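Local coordinates for protein endoglucanase A (Clostridium cellulolyticum, PDB 1EDG) that hydrolyses internal beta-1,4-glucosidic bonds of cellulose as the catalytic domain of a family 5 endoglucanase, at residues Met1-Pro13 with Phe364-Phe376. Sequence-based numbering, arbitrary orientation.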
# COMPACT_ATOMS: atom_id res chain seq x y z
N MET A 1 -0.09 10.87 -29.33
CA MET A 1 -1.09 11.89 -28.91
C MET A 1 -2.02 11.21 -27.93
O MET A 1 -2.20 9.99 -27.99
CB MET A 1 -1.95 12.35 -30.10
CG MET A 1 -1.22 12.94 -31.27
SD MET A 1 -2.38 13.40 -32.57
CE MET A 1 -2.94 11.79 -33.15
N TYR A 2 -2.61 12.01 -27.06
CA TYR A 2 -3.56 11.54 -26.06
C TYR A 2 -4.78 10.97 -26.79
O TYR A 2 -5.34 11.62 -27.68
CB TYR A 2 -3.97 12.71 -25.18
CG TYR A 2 -4.92 12.35 -24.08
CD1 TYR A 2 -4.46 11.81 -22.88
CD2 TYR A 2 -6.29 12.54 -24.23
CE1 TYR A 2 -5.34 11.47 -21.86
CE2 TYR A 2 -7.18 12.21 -23.22
CZ TYR A 2 -6.70 11.67 -22.04
OH TYR A 2 -7.59 11.34 -21.06
N ASP A 3 -5.19 9.76 -26.43
CA ASP A 3 -6.34 9.12 -27.07
C ASP A 3 -7.40 8.79 -26.02
O ASP A 3 -7.38 7.72 -25.42
CB ASP A 3 -5.91 7.84 -27.80
CG ASP A 3 -7.03 7.21 -28.61
OD1 ASP A 3 -8.15 7.77 -28.63
OD2 ASP A 3 -6.80 6.15 -29.23
N ALA A 4 -8.34 9.71 -25.83
CA ALA A 4 -9.41 9.52 -24.85
C ALA A 4 -10.37 8.38 -25.20
O ALA A 4 -11.06 7.87 -24.32
CB ALA A 4 -10.18 10.82 -24.67
N SER A 5 -10.38 7.94 -26.45
CA SER A 5 -11.28 6.86 -26.85
C SER A 5 -10.90 5.50 -26.27
O SER A 5 -11.67 4.54 -26.36
CB SER A 5 -11.36 6.78 -28.38
OG SER A 5 -10.21 6.17 -28.93
N LEU A 6 -9.71 5.40 -25.67
CA LEU A 6 -9.26 4.14 -25.09
C LEU A 6 -9.99 3.78 -23.79
O LEU A 6 -10.12 2.61 -23.45
CB LEU A 6 -7.75 4.16 -24.85
CG LEU A 6 -6.86 4.33 -26.08
CD1 LEU A 6 -5.39 4.20 -25.68
CD2 LEU A 6 -7.22 3.28 -27.13
N ILE A 7 -10.45 4.80 -23.08
CA ILE A 7 -11.16 4.61 -21.81
C ILE A 7 -12.54 3.99 -22.04
O ILE A 7 -13.37 4.53 -22.77
CB ILE A 7 -11.28 5.95 -21.06
CG1 ILE A 7 -9.89 6.53 -20.80
CG2 ILE A 7 -12.02 5.76 -19.74
CD1 ILE A 7 -9.90 7.92 -20.22
N PRO A 8 -12.79 2.81 -21.43
CA PRO A 8 -14.09 2.13 -21.57
C PRO A 8 -15.22 2.85 -20.86
O PRO A 8 -15.00 3.57 -19.88
CB PRO A 8 -13.82 0.76 -20.95
CG PRO A 8 -12.84 1.09 -19.85
CD PRO A 8 -11.89 2.05 -20.54
N ASN A 9 -16.43 2.67 -21.37
CA ASN A 9 -17.63 3.27 -20.80
C ASN A 9 -18.24 2.19 -19.91
O ASN A 9 -18.78 1.21 -20.42
CB ASN A 9 -18.61 3.65 -21.91
CG ASN A 9 -19.78 4.46 -21.41
OD1 ASN A 9 -20.38 4.17 -20.38
ND2 ASN A 9 -20.12 5.51 -22.15
N LEU A 10 -18.12 2.36 -18.60
CA LEU A 10 -18.62 1.38 -17.65
C LEU A 10 -19.73 1.92 -16.76
O LEU A 10 -19.70 3.09 -16.36
CB LEU A 10 -17.47 0.88 -16.76
CG LEU A 10 -16.23 0.33 -17.46
CD1 LEU A 10 -15.12 0.09 -16.45
CD2 LEU A 10 -16.56 -0.95 -18.20
N GLN A 11 -20.71 1.07 -16.46
CA GLN A 11 -21.82 1.41 -15.59
C GLN A 11 -22.00 0.25 -14.61
O GLN A 11 -22.93 -0.55 -14.74
CB GLN A 11 -23.10 1.63 -16.40
CG GLN A 11 -23.08 2.88 -17.28
CD GLN A 11 -22.84 4.15 -16.48
OE1 GLN A 11 -23.47 4.39 -15.44
NE2 GLN A 11 -21.92 4.98 -16.97
N ILE A 12 -21.09 0.15 -13.65
CA ILE A 12 -21.13 -0.92 -12.65
C ILE A 12 -22.05 -0.53 -11.49
O ILE A 12 -21.89 0.53 -10.90
CB ILE A 12 -19.71 -1.20 -12.08
CG1 ILE A 12 -18.70 -1.39 -13.23
CG2 ILE A 12 -19.74 -2.43 -11.18
CD1 ILE A 12 -19.07 -2.47 -14.23
N PRO A 13 -23.04 -1.39 -11.18
CA PRO A 13 -23.99 -1.14 -10.09
C PRO A 13 -23.29 -1.03 -8.73
O PRO A 13 -22.44 -1.86 -8.38
CB PRO A 13 -24.88 -2.37 -10.13
CG PRO A 13 -24.83 -2.80 -11.56
CD PRO A 13 -23.37 -2.65 -11.87
N PHE A 364 1.64 7.71 -19.27
CA PHE A 364 0.52 6.95 -19.83
C PHE A 364 -0.72 7.58 -19.21
O PHE A 364 -1.46 6.92 -18.48
CB PHE A 364 0.62 5.47 -19.42
CG PHE A 364 1.94 4.83 -19.77
CD1 PHE A 364 2.20 4.42 -21.08
CD2 PHE A 364 2.91 4.65 -18.80
CE1 PHE A 364 3.42 3.82 -21.41
CE2 PHE A 364 4.14 4.06 -19.12
CZ PHE A 364 4.39 3.64 -20.42
N PRO A 365 -0.99 8.85 -19.54
CA PRO A 365 -2.14 9.58 -19.00
C PRO A 365 -3.52 8.95 -19.14
O PRO A 365 -4.35 9.10 -18.24
CB PRO A 365 -2.04 10.95 -19.67
CG PRO A 365 -1.44 10.63 -21.00
CD PRO A 365 -0.37 9.62 -20.64
N GLU A 366 -3.76 8.22 -20.22
CA GLU A 366 -5.06 7.58 -20.43
C GLU A 366 -5.38 6.58 -19.31
O GLU A 366 -6.53 6.48 -18.88
CB GLU A 366 -5.13 6.86 -21.78
CG GLU A 366 -5.02 7.78 -23.00
CD GLU A 366 -3.59 7.93 -23.51
OE1 GLU A 366 -2.63 7.67 -22.75
OE2 GLU A 366 -3.43 8.31 -24.69
N ILE A 367 -4.36 5.87 -18.84
CA ILE A 367 -4.55 4.89 -17.76
C ILE A 367 -4.99 5.62 -16.50
O ILE A 367 -6.00 5.27 -15.89
CB ILE A 367 -3.25 4.11 -17.45
CG1 ILE A 367 -2.87 3.21 -18.64
CG2 ILE A 367 -3.43 3.27 -16.18
CD1 ILE A 367 -1.51 2.53 -18.48
N ILE A 368 -4.27 6.68 -16.14
CA ILE A 368 -4.60 7.41 -14.92
C ILE A 368 -5.92 8.19 -15.01
O ILE A 368 -6.64 8.32 -14.01
CB ILE A 368 -3.38 8.24 -14.37
CG1 ILE A 368 -3.64 9.73 -14.46
CG2 ILE A 368 -2.08 7.82 -15.03
CD1 ILE A 368 -4.16 10.29 -13.17
N ASP A 369 -6.27 8.67 -16.20
CA ASP A 369 -7.54 9.40 -16.36
C ASP A 369 -8.71 8.42 -16.22
O ASP A 369 -9.76 8.79 -15.70
CB ASP A 369 -7.59 10.13 -17.70
CG ASP A 369 -6.66 11.33 -17.74
OD1 ASP A 369 -6.27 11.82 -16.66
OD2 ASP A 369 -6.30 11.79 -18.84
N GLY A 370 -8.50 7.19 -16.66
CA GLY A 370 -9.51 6.15 -16.53
C GLY A 370 -9.73 5.83 -15.06
O GLY A 370 -10.86 5.63 -14.61
N MET A 371 -8.63 5.79 -14.29
CA MET A 371 -8.71 5.51 -12.86
C MET A 371 -9.44 6.63 -12.11
O MET A 371 -10.29 6.37 -11.26
CB MET A 371 -7.31 5.32 -12.27
CG MET A 371 -6.61 4.06 -12.76
SD MET A 371 -4.93 3.94 -12.12
CE MET A 371 -5.25 3.63 -10.36
N VAL A 372 -9.10 7.88 -12.42
CA VAL A 372 -9.74 9.02 -11.77
C VAL A 372 -11.24 9.06 -12.09
O VAL A 372 -12.07 9.32 -11.22
CB VAL A 372 -9.08 10.36 -12.18
CG1 VAL A 372 -9.83 11.53 -11.57
CG2 VAL A 372 -7.63 10.39 -11.71
N LYS A 373 -11.57 8.74 -13.33
CA LYS A 373 -12.96 8.74 -13.78
C LYS A 373 -13.83 7.76 -12.97
O LYS A 373 -14.96 8.08 -12.63
CB LYS A 373 -13.01 8.41 -15.27
CG LYS A 373 -14.40 8.25 -15.84
CD LYS A 373 -14.33 8.06 -17.35
CE LYS A 373 -15.69 7.65 -17.91
NZ LYS A 373 -16.77 8.55 -17.42
N TYR A 374 -13.27 6.61 -12.63
CA TYR A 374 -14.02 5.60 -11.90
C TYR A 374 -13.80 5.51 -10.39
O TYR A 374 -14.39 4.66 -9.73
CB TYR A 374 -13.84 4.24 -12.58
CG TYR A 374 -14.48 4.23 -13.96
CD1 TYR A 374 -15.86 4.33 -14.10
CD2 TYR A 374 -13.70 4.17 -15.11
CE1 TYR A 374 -16.46 4.39 -15.36
CE2 TYR A 374 -14.28 4.23 -16.38
CZ TYR A 374 -15.66 4.34 -16.49
OH TYR A 374 -16.24 4.41 -17.74
N ALA A 375 -12.97 6.40 -9.85
CA ALA A 375 -12.71 6.41 -8.42
C ALA A 375 -13.89 7.08 -7.70
O ALA A 375 -14.88 7.45 -8.34
CB ALA A 375 -11.42 7.17 -8.13
N PHE A 376 -13.79 7.23 -6.39
CA PHE A 376 -14.86 7.86 -5.60
C PHE A 376 -15.09 9.30 -6.05
O PHE A 376 -14.14 10.00 -6.40
CB PHE A 376 -14.53 7.85 -4.11
CG PHE A 376 -14.51 6.48 -3.49
CD1 PHE A 376 -15.70 5.78 -3.27
CD2 PHE A 376 -13.30 5.88 -3.14
CE1 PHE A 376 -15.68 4.51 -2.70
CE2 PHE A 376 -13.28 4.61 -2.57
CZ PHE A 376 -14.47 3.92 -2.36
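Tyr374 of helix 365-374 reaches out to the N-terminal arm at Pro8 and Leu10, and Tyr2 reaches back from the arm to Asp369, each ending in a hydroxyl hydrogen bond. The setting is the outside of a (beta/alpha)8 TIM barrel, the fold of family 5 glycosyl hydrolases, where the first residues of the chain run in extended form, with one short 3-10 turn, over the helix that follows the eighth barrel strand. The two backbones come nearest at Ile7, where Ile7 CA lies 5.7 Å from Gly370 CA. Gly370 puts bare helix backbone under the beta-branched isoleucine, whose CD1 lies 3.9 Å from Gly370 N, while CG2 bears on Lys373 CD and the Tyr374 ring.

Toward the start of the arm, the Tyr2 ring, its CG anti to the backbone N (chi1 -178°), meets Pro365 CG with its edge and lies almost parallel to the carboxylate plane of Glu366. Tyr2 OH donates to Asp369 OD2 at 2.6 Å, on the anti side; OD1 of the same carboxylate forms a salt bridge with Lys73, so both oxygens are engaged. Glu366, bent at chi2 (92°), turns OE2 to the backbone N of Asp3, giving a nearly straight bond of 2.9 Å. The outer side is looser: Ala4 and Ser5 turn from the helix toward solvent, and Asp3 OD1 accepts from Ser5 N, forming an Asx turn, and also from Ser5 OG.

At the far end Tyr374 is sandwiched between the aliphatic part of its neighbour Lys373 and Leu10 CD1 on opposite faces. A tyrosine suits this place because one hydroxyl can serve two backbone groups: Tyr374 OH donates to Pro8 O at 2.6 Å and accepts from Leu10 N at 2.9 Å.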